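Local coordinates for protein fructokinase (Xylella fastidiosa Temecula1, PDB 3LJS) that probably phosphorylates fructose at the expense of ATP, as a sugar kinase of the PfkB (ribokinase-like) family, at residues T6-G11 and A125-A130; A13-L18 and T90-V95; A113-R118 and M140-I145; L190-K195 and Q221-L226; P248-Q253 and T295-A300. All blocks are in the same frame, centred on the assembly; numbering follows the deposited sequence.

Overall arrangement
Three of the five contacts lie in or at the two sheets of a ribokinase-like subunit; the other two pack a loop on a helix. Contact 1 and contact 4 both reach the large nine-strand sheet, with centres about 18 Å apart, whereas contact 2 lies in the four-stranded lid sheet, its centre about 30 Å from that of contact 4. Contact 3 touches contact 1 through Phe10 and Phe117 and contact 2 through Ala91 and Asp114. Contact 5 comes within about 5 Å of contact 4, nearest atoms. Three contacts lie in or near the ATP site, empty in this chain: contact 4 contains Lys195, and, between side chains, Thr249 of contact 5 lies about 9 Å from Asp231 and Thr141 of contact 3 about 7 Å from Arg170.

Contact 1 (T6-G11 and A125-A130); sequences TILCFG and ASFSDA
Leu8 and Thr6, the two residues that bury most surface here, meet the end of helix 125-129 in different ways. Leu8 works with one methyl: its CD2 lies 3.8 Å from Ser126 CB and also covers one face of the Phe127 ring, 4.4 Å from CE1. The chi1 of 163°, which sets CG opposite the backbone N, carries the isobutyl group down to the last helical turn, while Leu8 CB stays beside Ala130 CB at 4.2 Å. Thr6 contributes both backbone and side chain. Its N donates to Asp129 O over 3.2 Å, with 151° at the hydrogen, and Thr6 CB sits 3.4 Å from that same oxygen. The Thr6 and Asp129 side chains run alongside each other in the same direction. Ala130 CA approaches Thr6 O at 3.3 Å in a CA-H...O contact. The backbone bonds of Thr6 to Asp129 and Leu131 flank Ala130 and make Thr6-Ala130 a parallel bridge between strand 6-10 and strand 130-136, and the pairing continues through Leu8 with Ile132. A helix delivering the chain straight into a parallel strand beside the first one is characteristic of the alpha/beta Rossmann-like core of ribokinase-family proteins.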
# COMPACT_ATOMS: atom_id res chain seq x y z
N THR B 6 17.18 -25.49 -15.39
CA THR B 6 16.66 -24.27 -14.78
C THR B 6 15.39 -24.50 -13.98
O THR B 6 14.50 -25.25 -14.40
CB THR B 6 16.39 -23.19 -15.85
OG1 THR B 6 17.58 -22.95 -16.60
CG2 THR B 6 15.93 -21.88 -15.20
N ILE B 7 15.33 -23.89 -12.80
CA ILE B 7 14.17 -23.98 -11.94
C ILE B 7 13.39 -22.70 -12.20
O ILE B 7 13.90 -21.60 -12.03
CB ILE B 7 14.57 -24.06 -10.46
CG1 ILE B 7 15.32 -25.37 -10.22
CG2 ILE B 7 13.32 -23.98 -9.57
CD1 ILE B 7 15.94 -25.49 -8.86
N LEU B 8 12.16 -22.87 -12.65
CA LEU B 8 11.31 -21.74 -12.97
C LEU B 8 10.31 -21.52 -11.84
O LEU B 8 9.46 -22.37 -11.58
CB LEU B 8 10.64 -22.05 -14.31
CG LEU B 8 9.40 -21.35 -14.86
CD1 LEU B 8 9.26 -19.97 -14.28
CD2 LEU B 8 9.51 -21.33 -16.39
N CYS B 9 10.44 -20.39 -11.15
CA CYS B 9 9.55 -20.05 -10.04
C CYS B 9 8.55 -19.03 -10.54
O CYS B 9 8.93 -17.94 -10.96
CB CYS B 9 10.35 -19.47 -8.88
SG CYS B 9 11.47 -20.67 -8.11
N PHE B 10 7.27 -19.38 -10.48
CA PHE B 10 6.24 -18.49 -10.99
C PHE B 10 5.26 -17.93 -9.96
O PHE B 10 4.85 -18.63 -9.03
CB PHE B 10 5.43 -19.21 -12.07
CG PHE B 10 4.24 -18.44 -12.55
CD1 PHE B 10 4.39 -17.43 -13.50
CD2 PHE B 10 2.98 -18.68 -12.01
CE1 PHE B 10 3.29 -16.67 -13.90
CE2 PHE B 10 1.88 -17.92 -12.41
CZ PHE B 10 2.03 -16.92 -13.35
N GLY B 11 4.87 -16.68 -10.14
CA GLY B 11 3.90 -16.11 -9.23
C GLY B 11 4.13 -14.69 -8.77
O GLY B 11 4.46 -13.80 -9.54
N ALA B 125 11.30 -19.88 -24.36
CA ALA B 125 12.66 -20.18 -23.92
C ALA B 125 12.72 -20.59 -22.45
O ALA B 125 13.57 -21.39 -22.05
CB ALA B 125 13.56 -18.97 -24.16
N SER B 126 11.81 -20.04 -21.64
CA SER B 126 11.74 -20.36 -20.21
C SER B 126 11.42 -21.84 -20.01
O SER B 126 12.08 -22.53 -19.23
CB SER B 126 10.66 -19.53 -19.52
OG SER B 126 10.97 -18.15 -19.54
N PHE B 127 10.39 -22.31 -20.70
CA PHE B 127 9.96 -23.70 -20.59
C PHE B 127 10.92 -24.67 -21.27
O PHE B 127 11.07 -25.80 -20.83
CB PHE B 127 8.54 -23.85 -21.16
CG PHE B 127 7.49 -23.16 -20.34
CD1 PHE B 127 6.97 -23.78 -19.20
CD2 PHE B 127 7.05 -21.88 -20.66
CE1 PHE B 127 6.02 -23.13 -18.40
CE2 PHE B 127 6.11 -21.22 -19.86
CZ PHE B 127 5.59 -21.85 -18.72
N SER B 128 11.58 -24.22 -22.34
CA SER B 128 12.53 -25.09 -23.03
C SER B 128 13.67 -25.49 -22.11
O SER B 128 14.03 -26.67 -22.03
CB SER B 128 13.11 -24.39 -24.26
OG SER B 128 12.12 -24.20 -25.25
N ASP B 129 14.22 -24.52 -21.39
CA ASP B 129 15.34 -24.76 -20.48
C ASP B 129 14.93 -25.19 -19.07
O ASP B 129 15.79 -25.53 -18.26
CB ASP B 129 16.21 -23.51 -20.36
CG ASP B 129 16.64 -22.96 -21.71
OD1 ASP B 129 17.08 -23.76 -22.58
OD2 ASP B 129 16.56 -21.73 -21.91
N ALA B 130 13.63 -25.19 -18.78
CA ALA B 130 13.18 -25.56 -17.44
C ALA B 130 13.09 -27.05 -17.14
O ALA B 130 12.59 -27.84 -17.94
CB ALA B 130 11.82 -24.92 -17.16

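Contact 2 (A13-L18 and T90-V95); sequences ALIDML and TALAFV
Two neighbouring parallel strands of the four-stranded lid sheet, 14-19 and 92-97, run together here; the axes of 14-18 and 92-95 approach to 4.6 Å. Four backbone bonds form the ladder. Ile15 N donates to Ala91 O at 3.1 Å, Ala93 N to Ile15 O at 2.8 Å, Met17 N to Ala93 O, and Val95 N to Met17 O. Ile15 and Met17 thus supply both N and O to the other strand, the alternation expected of parallel pairing; Leu14, Asp16 and Leu18 bond instead to strand 30-36, and Leu92 and Phe94 to strand 103-108. In PfkB kinases such a small sheet projects from the alpha/beta domain as a lid over the sugar site and often joins two subunits. That second role is evident here, because on the face carrying Ile15, Met17, Leu92 and Phe94, Met17 packs on Met17 of the second subunit, and Phe94 meets Phe64 of that subunit edge-to-face. Met17, a selenomethionine, is bent at chi2 and chi3 and lies alongside Phe94: its CB is 3.4 Å from Phe94 CD1, and its CG stands over the ring face, 4.1 Å from the centroid, in a CH-pi contact offset toward the rim. Next to it Leu92 CD2 reaches Ile15 CB at 3.7 Å, the two side chains parallel in direction. On the other face Ala93 CB lies 3.6 Å from Asp16 OD1; at the start of the pairing Leu14 CB rests on Ala91 CB at 3.9 Å.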
# COMPACT_ATOMS: atom_id res chain seq x y z
N ALA B 13 5.89 -11.69 -6.39
CA ALA B 13 7.06 -11.16 -5.75
C ALA B 13 6.44 -9.87 -5.22
O ALA B 13 5.77 -9.15 -5.96
CB ALA B 13 8.16 -10.85 -6.77
N LEU B 14 6.60 -9.59 -3.93
CA LEU B 14 6.02 -8.39 -3.36
C LEU B 14 6.89 -7.86 -2.24
O LEU B 14 7.92 -8.45 -1.92
CB LEU B 14 4.61 -8.69 -2.83
CG LEU B 14 4.43 -9.96 -1.98
CD1 LEU B 14 5.15 -9.81 -0.64
CD2 LEU B 14 2.94 -10.19 -1.75
N ILE B 15 6.46 -6.75 -1.65
CA ILE B 15 7.21 -6.13 -0.56
C ILE B 15 6.60 -6.45 0.79
O ILE B 15 5.40 -6.24 1.01
CB ILE B 15 7.25 -4.59 -0.71
CG1 ILE B 15 7.92 -4.20 -2.03
CG2 ILE B 15 7.98 -3.97 0.47
CD1 ILE B 15 9.36 -4.64 -2.15
N ASP B 16 7.41 -6.98 1.70
CA ASP B 16 6.95 -7.26 3.05
C ASP B 16 7.38 -6.01 3.82
O ASP B 16 8.57 -5.70 3.88
CB ASP B 16 7.65 -8.48 3.67
CG ASP B 16 7.20 -9.80 3.05
OD1 ASP B 16 5.99 -9.97 2.81
OD2 ASP B 16 8.06 -10.68 2.84
N MSE B 17 6.41 -5.29 4.39
CA MSE B 17 6.70 -4.09 5.16
C MSE B 17 6.60 -4.45 6.64
O MSE B 17 5.51 -4.61 7.18
CB MSE B 17 5.69 -2.98 4.82
CG MSE B 17 5.89 -2.37 3.45
SE MSE B 17 7.48 -1.27 3.33
CE MSE B 17 6.71 0.40 3.90
N LEU B 18 7.76 -4.58 7.28
CA LEU B 18 7.86 -4.99 8.67
C LEU B 18 7.72 -3.85 9.68
O LEU B 18 8.62 -3.02 9.82
CB LEU B 18 9.20 -5.70 8.89
CG LEU B 18 9.36 -7.15 8.41
CD1 LEU B 18 8.68 -7.37 7.08
CD2 LEU B 18 10.84 -7.49 8.34
N THR B 90 2.94 -2.59 -7.05
CA THR B 90 3.53 -3.80 -6.51
C THR B 90 2.78 -4.06 -5.20
O THR B 90 2.57 -3.14 -4.41
CB THR B 90 5.02 -3.58 -6.19
OG1 THR B 90 5.71 -3.24 -7.39
CG2 THR B 90 5.62 -4.84 -5.58
N ALA B 91 2.36 -5.30 -4.99
CA ALA B 91 1.63 -5.65 -3.78
C ALA B 91 2.48 -5.41 -2.54
O ALA B 91 3.71 -5.54 -2.56
CB ALA B 91 1.20 -7.11 -3.83
N LEU B 92 1.81 -5.07 -1.44
CA LEU B 92 2.47 -4.83 -0.17
C LEU B 92 1.84 -5.72 0.89
O LEU B 92 0.63 -5.91 0.91
CB LEU B 92 2.32 -3.36 0.27
CG LEU B 92 2.83 -2.25 -0.65
CD1 LEU B 92 2.47 -0.90 -0.03
CD2 LEU B 92 4.33 -2.38 -0.86
N ALA B 93 2.68 -6.26 1.76
CA ALA B 93 2.22 -7.11 2.84
C ALA B 93 2.77 -6.51 4.13
O ALA B 93 3.95 -6.64 4.43
CB ALA B 93 2.74 -8.53 2.66
N PHE B 94 1.90 -5.82 4.87
CA PHE B 94 2.31 -5.20 6.12
C PHE B 94 2.25 -6.23 7.24
O PHE B 94 1.23 -6.91 7.42
CB PHE B 94 1.42 -4.00 6.43
CG PHE B 94 1.76 -2.77 5.65
CD1 PHE B 94 2.74 -1.90 6.09
CD2 PHE B 94 1.12 -2.50 4.44
CE1 PHE B 94 3.10 -0.78 5.35
CE2 PHE B 94 1.47 -1.39 3.69
CZ PHE B 94 2.46 -0.52 4.15
N VAL B 95 3.34 -6.35 7.99
CA VAL B 95 3.41 -7.31 9.09
C VAL B 95 3.63 -6.56 10.40
O VAL B 95 4.56 -5.75 10.53
CB VAL B 95 4.58 -8.31 8.88
CG1 VAL B 95 4.57 -9.35 9.99
CG2 VAL B 95 4.45 -8.98 7.53

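Contact 3 (A113-R118 and M140-I145); sequences ADLLFR and MTDADI
This is a loop-to-helix-start contact, mixed in character, in which the loop between strand 103-108 and helix 124-129 lies against the first turn of helix 143-158. Its apolar half is Ile145 against Leu115 and Phe117. With CG1 opposite the backbone N (chi1 -166°), Ile145 pushes CD1 into the curve of the loop, 3.7 Å from both Asp114 O and Phe117 O, while its CG2 meets Leu115 CD1 at 4.1 Å, the two side chains crossing at about a right angle. Leu115 CD1 also touches Thr141 OG1, whose polar partners are Asn138 O and Arg109.

The polar half centres on Arg118. Its NH1 donates to two carbonyls of its own loop, Leu115 O at 2.9 Å and Phe117 O at 2.8 Å, the latter from above the carbonyl plane. So fixed, the guanidinium presents one face to Asp144 CB, 3.3 Å above its plane. The carboxylate stands steeply to it, planes 75° apart, and the salt bridge from NH2 to Asp144 OD1 is long at 3.5 Å. A water in the guanidinium plane accepts from Arg118 NH2 and donates to Leu115 O and Asp142 OD1, linking loop and helix. Asp142 is the N-cap: its OD2 accepts from Ile145 N at 2.8 Å on the syn side. One carboxylate thereby serves both the helix start and the bridging water. The direct polar link between side chains of the two segments is the long salt bridge, supplemented by the water, and the probable electrostatic gain is the arginine's positive charge held near two aspartates.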
# COMPACT_ATOMS: atom_id res chain seq x y z
N ALA B 113 0.19 -5.60 -9.23
CA ALA B 113 0.90 -5.92 -10.46
C ALA B 113 1.03 -7.41 -10.77
O ALA B 113 0.78 -7.84 -11.90
CB ALA B 113 2.28 -5.28 -10.43
N ASP B 114 1.40 -8.21 -9.77
CA ASP B 114 1.60 -9.64 -10.00
C ASP B 114 0.35 -10.38 -10.48
O ASP B 114 0.45 -11.42 -11.14
CB ASP B 114 2.15 -10.33 -8.73
CG ASP B 114 1.09 -10.55 -7.67
OD1 ASP B 114 0.84 -9.64 -6.85
OD2 ASP B 114 0.50 -11.65 -7.66
N LEU B 115 -0.82 -9.83 -10.18
CA LEU B 115 -2.09 -10.43 -10.59
C LEU B 115 -2.41 -10.23 -12.07
O LEU B 115 -3.32 -10.86 -12.60
CB LEU B 115 -3.25 -9.82 -9.78
CG LEU B 115 -3.79 -10.44 -8.49
CD1 LEU B 115 -3.12 -11.75 -8.18
CD2 LEU B 115 -3.61 -9.44 -7.37
N LEU B 116 -1.65 -9.36 -12.74
CA LEU B 116 -1.91 -9.06 -14.14
C LEU B 116 -1.09 -9.85 -15.16
O LEU B 116 -1.18 -9.59 -16.36
CB LEU B 116 -1.72 -7.55 -14.38
CG LEU B 116 -2.93 -6.62 -14.23
CD1 LEU B 116 -4.01 -7.23 -13.36
CD2 LEU B 116 -2.46 -5.29 -13.66
N PHE B 117 -0.30 -10.81 -14.69
CA PHE B 117 0.48 -11.63 -15.60
C PHE B 117 -0.52 -12.48 -16.39
O PHE B 117 -1.44 -13.05 -15.82
CB PHE B 117 1.42 -12.56 -14.81
CG PHE B 117 2.43 -13.27 -15.65
CD1 PHE B 117 3.75 -12.83 -15.70
CD2 PHE B 117 2.08 -14.39 -16.41
CE1 PHE B 117 4.71 -13.50 -16.48
CE2 PHE B 117 3.02 -15.06 -17.19
CZ PHE B 117 4.34 -14.62 -17.22
N ARG B 118 -0.36 -12.54 -17.71
CA ARG B 118 -1.27 -13.33 -18.54
C ARG B 118 -0.48 -14.35 -19.35
O ARG B 118 0.74 -14.22 -19.49
CB ARG B 118 -2.09 -12.41 -19.46
CG ARG B 118 -3.12 -11.55 -18.70
CD ARG B 118 -4.17 -12.42 -17.99
NE ARG B 118 -5.07 -11.63 -17.15
CZ ARG B 118 -4.93 -11.45 -15.84
NH1 ARG B 118 -3.92 -12.01 -15.17
NH2 ARG B 118 -5.80 -10.69 -15.18
N MSE B 140 -3.54 -17.80 -7.51
CA MSE B 140 -4.82 -18.41 -7.87
C MSE B 140 -5.97 -17.68 -7.17
O MSE B 140 -7.11 -18.16 -7.16
CB MSE B 140 -4.86 -19.88 -7.44
CG MSE B 140 -3.84 -20.78 -8.13
SE MSE B 140 -3.88 -22.60 -7.42
CE MSE B 140 -2.39 -23.29 -8.45
N THR B 141 -5.68 -16.51 -6.60
CA THR B 141 -6.67 -15.75 -5.85
C THR B 141 -7.84 -15.16 -6.66
O THR B 141 -8.83 -14.73 -6.07
CB THR B 141 -5.99 -14.64 -5.02
OG1 THR B 141 -5.10 -13.89 -5.86
CG2 THR B 141 -5.19 -15.27 -3.89
N ASP B 142 -7.72 -15.13 -7.98
CA ASP B 142 -8.81 -14.67 -8.83
C ASP B 142 -8.81 -15.58 -10.06
O ASP B 142 -7.80 -16.23 -10.35
CB ASP B 142 -8.68 -13.17 -9.19
CG ASP B 142 -7.76 -12.89 -10.37
OD1 ASP B 142 -7.20 -11.77 -10.41
OD2 ASP B 142 -7.61 -13.75 -11.26
N ALA B 143 -9.94 -15.64 -10.76
CA ALA B 143 -10.10 -16.52 -11.92
C ALA B 143 -9.04 -16.39 -13.01
O ALA B 143 -8.55 -17.40 -13.51
CB ALA B 143 -11.49 -16.33 -12.53
N ASP B 144 -8.71 -15.16 -13.39
CA ASP B 144 -7.73 -14.94 -14.45
C ASP B 144 -6.31 -15.41 -14.11
O ASP B 144 -5.70 -16.14 -14.90
CB ASP B 144 -7.68 -13.45 -14.82
CG ASP B 144 -8.94 -12.98 -15.53
OD1 ASP B 144 -9.03 -11.77 -15.82
OD2 ASP B 144 -9.83 -13.81 -15.81
N ILE B 145 -5.79 -15.01 -12.96
CA ILE B 145 -4.45 -15.41 -12.59
C ILE B 145 -4.38 -16.92 -12.34
O ILE B 145 -3.37 -17.57 -12.65
CB ILE B 145 -3.95 -14.61 -11.36
CG1 ILE B 145 -2.44 -14.79 -11.20
CG2 ILE B 145 -4.69 -15.05 -10.11
CD1 ILE B 145 -1.63 -14.23 -12.37
O HOH W 1 -6.03 -10.54 -12.26

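Contact 4 (L190-K195 and Q221-L226); sequences LADVVK and QGRAQL
Asp192 and Arg223 form a salt bridge, with Arg223 NH2 donating to Asp192 OD1 over 2.9 Å. The bond uses the syn lone pair of OD1 but is bent, 130° at the hydrogen, with the oxygen well out of the guanidinium plane; the two planes stand 86° apart. Bends at chi2 and chi3 fold the arginine chain back beside Asp192. One water accepts from Arg223 NE at 2.6 Å and lies 2.9 Å from both Leu190 O and Asp192 OD2; a second receives a weak bond from NH2 and donates to OD2. Asp192 OD2 also accepts from Val163 N, so the carboxylate is tied to the adjoining strand as well as to the arginine.

The backbone supplies the next layer. Asp192 O takes two donors, Gln225 N at 2.8 Å, nearly straight at 173°, and Leu226 N at 3.2 Å. Beyond it Val194 N donates to Leu226 O, and Val193 bridges in parallel with Leu226; the strand pairing begins where the loop ends. Packing follows the same register: Val193 CG1 lies beside Leu226 CD2 at 4.1 Å, both side chains directed alike, and the Arg223 methylenes cover the backbone of Leu190 and Ala191.

Strand 193-197, which carries Lys195 of the ATP site, empty in this chain, is thus paired with strand 226-230, while Val163 and Phe165 bond to it from strand 162-166. Helices 262-275 and 281-286 cover Val193 and Leu226, and helix 143-158 packs against Leu190, Ala191 and Arg223.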
# COMPACT_ATOMS: atom_id res chain seq x y z
N LEU B 190 -2.50 -31.15 -10.95
CA LEU B 190 -1.55 -30.87 -12.02
C LEU B 190 -0.08 -30.93 -11.60
O LEU B 190 0.81 -30.76 -12.44
CB LEU B 190 -1.83 -29.49 -12.62
CG LEU B 190 -3.16 -29.32 -13.36
CD1 LEU B 190 -3.39 -27.84 -13.67
CD2 LEU B 190 -3.15 -30.16 -14.64
N ALA B 191 0.17 -31.17 -10.32
CA ALA B 191 1.54 -31.19 -9.82
C ALA B 191 2.14 -32.57 -9.59
O ALA B 191 1.45 -33.50 -9.19
CB ALA B 191 1.62 -30.38 -8.53
N ASP B 192 3.44 -32.69 -9.86
CA ASP B 192 4.18 -33.93 -9.66
C ASP B 192 4.62 -33.99 -8.20
O ASP B 192 4.64 -35.05 -7.58
CB ASP B 192 5.44 -33.95 -10.54
CG ASP B 192 5.12 -33.90 -12.01
OD1 ASP B 192 4.70 -34.93 -12.57
OD2 ASP B 192 5.28 -32.82 -12.62
N VAL B 193 4.98 -32.82 -7.66
CA VAL B 193 5.44 -32.71 -6.28
C VAL B 193 4.55 -31.72 -5.53
O VAL B 193 4.35 -30.60 -5.99
CB VAL B 193 6.90 -32.22 -6.22
CG1 VAL B 193 7.37 -32.13 -4.77
CG2 VAL B 193 7.80 -33.18 -7.01
N VAL B 194 4.03 -32.14 -4.39
CA VAL B 194 3.14 -31.31 -3.60
C VAL B 194 3.60 -31.14 -2.16
O VAL B 194 4.08 -32.08 -1.53
CB VAL B 194 1.72 -31.91 -3.58
CG1 VAL B 194 0.83 -31.15 -2.59
CG2 VAL B 194 1.13 -31.87 -4.99
N LYS B 195 3.46 -29.92 -1.65
CA LYS B 195 3.83 -29.62 -0.27
C LYS B 195 2.65 -28.96 0.44
O LYS B 195 2.13 -27.95 -0.02
CB LYS B 195 5.04 -28.68 -0.23
CG LYS B 195 5.43 -28.24 1.17
CD LYS B 195 6.75 -27.49 1.16
CE LYS B 195 7.08 -26.89 2.53
NZ LYS B 195 6.19 -25.75 2.87
N GLN B 221 -4.68 -39.66 -7.68
CA GLN B 221 -5.57 -39.75 -8.84
C GLN B 221 -5.08 -38.81 -9.94
O GLN B 221 -5.46 -38.94 -11.10
CB GLN B 221 -7.00 -39.36 -8.47
CG GLN B 221 -7.64 -40.28 -7.44
CD GLN B 221 -7.67 -41.72 -7.90
OE1 GLN B 221 -8.34 -42.06 -8.88
NE2 GLN B 221 -6.94 -42.58 -7.20
N GLY B 222 -4.24 -37.85 -9.55
CA GLY B 222 -3.71 -36.90 -10.51
C GLY B 222 -2.27 -37.20 -10.92
O GLY B 222 -1.90 -38.36 -11.10
N ARG B 223 -1.47 -36.15 -11.04
CA ARG B 223 -0.07 -36.27 -11.43
C ARG B 223 0.90 -36.51 -10.25
O ARG B 223 2.01 -36.99 -10.45
CB ARG B 223 0.38 -34.99 -12.14
CG ARG B 223 -0.39 -34.59 -13.39
CD ARG B 223 0.26 -35.17 -14.64
NE ARG B 223 1.70 -34.98 -14.62
CZ ARG B 223 2.56 -35.69 -15.35
NH1 ARG B 223 2.11 -36.63 -16.17
NH2 ARG B 223 3.86 -35.48 -15.24
N ALA B 224 0.47 -36.16 -9.04
CA ALA B 224 1.32 -36.27 -7.85
C ALA B 224 2.06 -37.59 -7.63
O ALA B 224 1.47 -38.67 -7.65
CB ALA B 224 0.49 -35.95 -6.60
N GLN B 225 3.37 -37.49 -7.41
CA GLN B 225 4.20 -38.67 -7.16
C GLN B 225 4.88 -38.55 -5.80
O GLN B 225 5.30 -39.54 -5.21
CB GLN B 225 5.27 -38.80 -8.26
CG GLN B 225 4.73 -39.15 -9.65
CD GLN B 225 4.11 -40.54 -9.72
OE1 GLN B 225 4.44 -41.43 -8.93
NE2 GLN B 225 3.21 -40.74 -10.68
N LEU B 226 4.97 -37.32 -5.29
CA LEU B 226 5.61 -37.08 -3.99
C LEU B 226 4.85 -36.02 -3.21
O LEU B 226 4.55 -34.95 -3.75
CB LEU B 226 7.05 -36.61 -4.19
CG LEU B 226 7.79 -36.18 -2.91
CD1 LEU B 226 8.05 -37.39 -2.01
CD2 LEU B 226 9.11 -35.52 -3.30
O HOH W 2 2.55 -32.68 -13.72
O HOH W 3 5.90 -33.05 -14.99

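Contact 5 (P248-Q253 and T295-A300); sequences PTFRVQ and TLRFAA
Pro248 opens the contact by lying across Arg297 of helix 289-305, the two side chains at about a right angle. Its CG sits over one face of the guanidinium, 3.8 Å from Arg297 NH2, and Pro248 CG is also 4.0 Å from Arg297 CB. The carbonyl of Pro248 turns to the helix too: its O is only 3.1 Å from Ala300 CB, a tight approach that buries this oxygen without any polar partner in the model. At Thr249 the side chain points away from the helix.

Phe250 returns to the surface of the helix. With CG opposite the carbonyl carbon (chi1 -69°), the ring is turned edge-on to the turn from Arg297 to Ala300. Its CE2 meets Arg297 O at 3.3 Å, the oxygen lying at the ring edge near its plane, while CZ is 3.7 Å from Arg297 CG. Ala300 CB lies in the ring plane as well, 4.0 Å from Phe250 CD2. Further along the same helix Phe250 touches Ala301 and Ala304. After Phe250 the chain leaves the helix and becomes poorly ordered.

The chemistry is therefore mainly apolar packing of a proline and a phenylalanine on an arginine side chain and an alanine methyl, with one buried carbonyl oxygen lacking a partner; the aromatic C-H edge facing a helix carbonyl adds a probable weak electrostatic attraction.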
# COMPACT_ATOMS: atom_id res chain seq x y z
N PRO B 248 14.66 -35.87 8.03
CA PRO B 248 15.57 -35.51 9.13
C PRO B 248 15.48 -34.01 9.38
O PRO B 248 15.41 -33.23 8.43
CB PRO B 248 16.95 -35.92 8.59
CG PRO B 248 16.62 -37.02 7.62
CD PRO B 248 15.40 -36.49 6.92
N THR B 249 15.47 -33.60 10.65
CA THR B 249 15.38 -32.17 10.97
C THR B 249 16.66 -31.65 11.61
O THR B 249 17.57 -32.42 11.94
CB THR B 249 14.20 -31.89 11.92
OG1 THR B 249 13.32 -33.03 11.96
CG2 THR B 249 13.41 -30.69 11.44
N PHE B 250 16.73 -30.33 11.79
CA PHE B 250 17.90 -29.69 12.39
C PHE B 250 17.51 -28.68 13.46
O PHE B 250 16.48 -28.01 13.36
CB PHE B 250 18.74 -29.02 11.31
CG PHE B 250 19.42 -29.98 10.39
CD1 PHE B 250 20.64 -30.57 10.75
CD2 PHE B 250 18.84 -30.34 9.17
CE1 PHE B 250 21.26 -31.49 9.91
CE2 PHE B 250 19.45 -31.27 8.33
CZ PHE B 250 20.66 -31.85 8.70
N ARG B 251 18.36 -28.57 14.48
CA ARG B 251 18.15 -27.64 15.59
C ARG B 251 19.22 -26.55 15.56
O ARG B 251 20.35 -26.77 15.99
CB ARG B 251 18.20 -28.42 16.93
CG ARG B 251 19.37 -29.41 17.07
CD ARG B 251 20.58 -28.78 17.76
NE ARG B 251 21.79 -29.61 17.69
CZ ARG B 251 22.01 -30.71 18.40
NH1 ARG B 251 21.10 -31.14 19.27
NH2 ARG B 251 23.14 -31.38 18.25
N VAL B 252 18.87 -25.37 15.05
CA VAL B 252 19.84 -24.28 14.96
C VAL B 252 19.35 -22.94 15.55
O VAL B 252 19.84 -21.88 15.17
CB VAL B 252 20.28 -24.07 13.48
CG1 VAL B 252 21.40 -23.04 13.39
CG2 VAL B 252 20.75 -25.39 12.89
N GLN B 253 18.40 -23.00 16.48
CA GLN B 253 17.88 -21.79 17.11
C GLN B 253 17.18 -20.86 16.12
O GLN B 253 17.74 -20.52 15.07
CB GLN B 253 19.04 -21.03 17.79
CG GLN B 253 18.70 -19.63 18.28
CD GLN B 253 17.76 -19.62 19.48
OE1 GLN B 253 16.62 -20.08 19.40
NE2 GLN B 253 18.24 -19.09 20.60
N THR B 295 17.97 -36.48 0.18
CA THR B 295 17.64 -35.20 -0.41
C THR B 295 16.84 -34.29 0.51
O THR B 295 17.09 -33.08 0.57
CB THR B 295 16.86 -35.39 -1.72
OG1 THR B 295 17.75 -35.91 -2.72
CG2 THR B 295 16.27 -34.07 -2.20
N LEU B 296 15.87 -34.85 1.22
CA LEU B 296 15.08 -34.02 2.12
C LEU B 296 15.90 -33.57 3.33
O LEU B 296 15.58 -32.55 3.94
CB LEU B 296 13.80 -34.75 2.54
CG LEU B 296 12.93 -35.08 1.32
CD1 LEU B 296 11.66 -35.80 1.77
CD2 LEU B 296 12.58 -33.79 0.56
N ARG B 297 16.95 -34.32 3.68
CA ARG B 297 17.79 -33.90 4.80
C ARG B 297 18.48 -32.59 4.39
O ARG B 297 18.63 -31.67 5.19
CB ARG B 297 18.87 -34.94 5.11
CG ARG B 297 19.94 -34.40 6.07
CD ARG B 297 21.06 -35.41 6.34
NE ARG B 297 20.58 -36.58 7.06
CZ ARG B 297 20.43 -37.78 6.53
NH1 ARG B 297 20.73 -38.00 5.25
NH2 ARG B 297 19.96 -38.78 7.27
N PHE B 298 18.90 -32.53 3.13
CA PHE B 298 19.55 -31.33 2.59
C PHE B 298 18.56 -30.16 2.67
O PHE B 298 18.90 -29.07 3.14
CB PHE B 298 19.95 -31.55 1.13
CG PHE B 298 20.63 -30.38 0.50
CD1 PHE B 298 22.02 -30.26 0.54
CD2 PHE B 298 19.89 -29.37 -0.12
CE1 PHE B 298 22.67 -29.16 -0.03
CE2 PHE B 298 20.52 -28.26 -0.69
CZ PHE B 298 21.91 -28.15 -0.65
N ALA B 299 17.35 -30.39 2.19
CA ALA B 299 16.31 -29.36 2.19
C ALA B 299 16.06 -28.84 3.61
O ALA B 299 15.91 -27.63 3.82
CB ALA B 299 15.02 -29.92 1.60
N ALA B 300 16.03 -29.75 4.58
CA ALA B 300 15.80 -29.36 5.97
C ALA B 300 16.96 -28.50 6.47
O ALA B 300 16.76 -27.55 7.24
CB ALA B 300 15.66 -30.60 6.84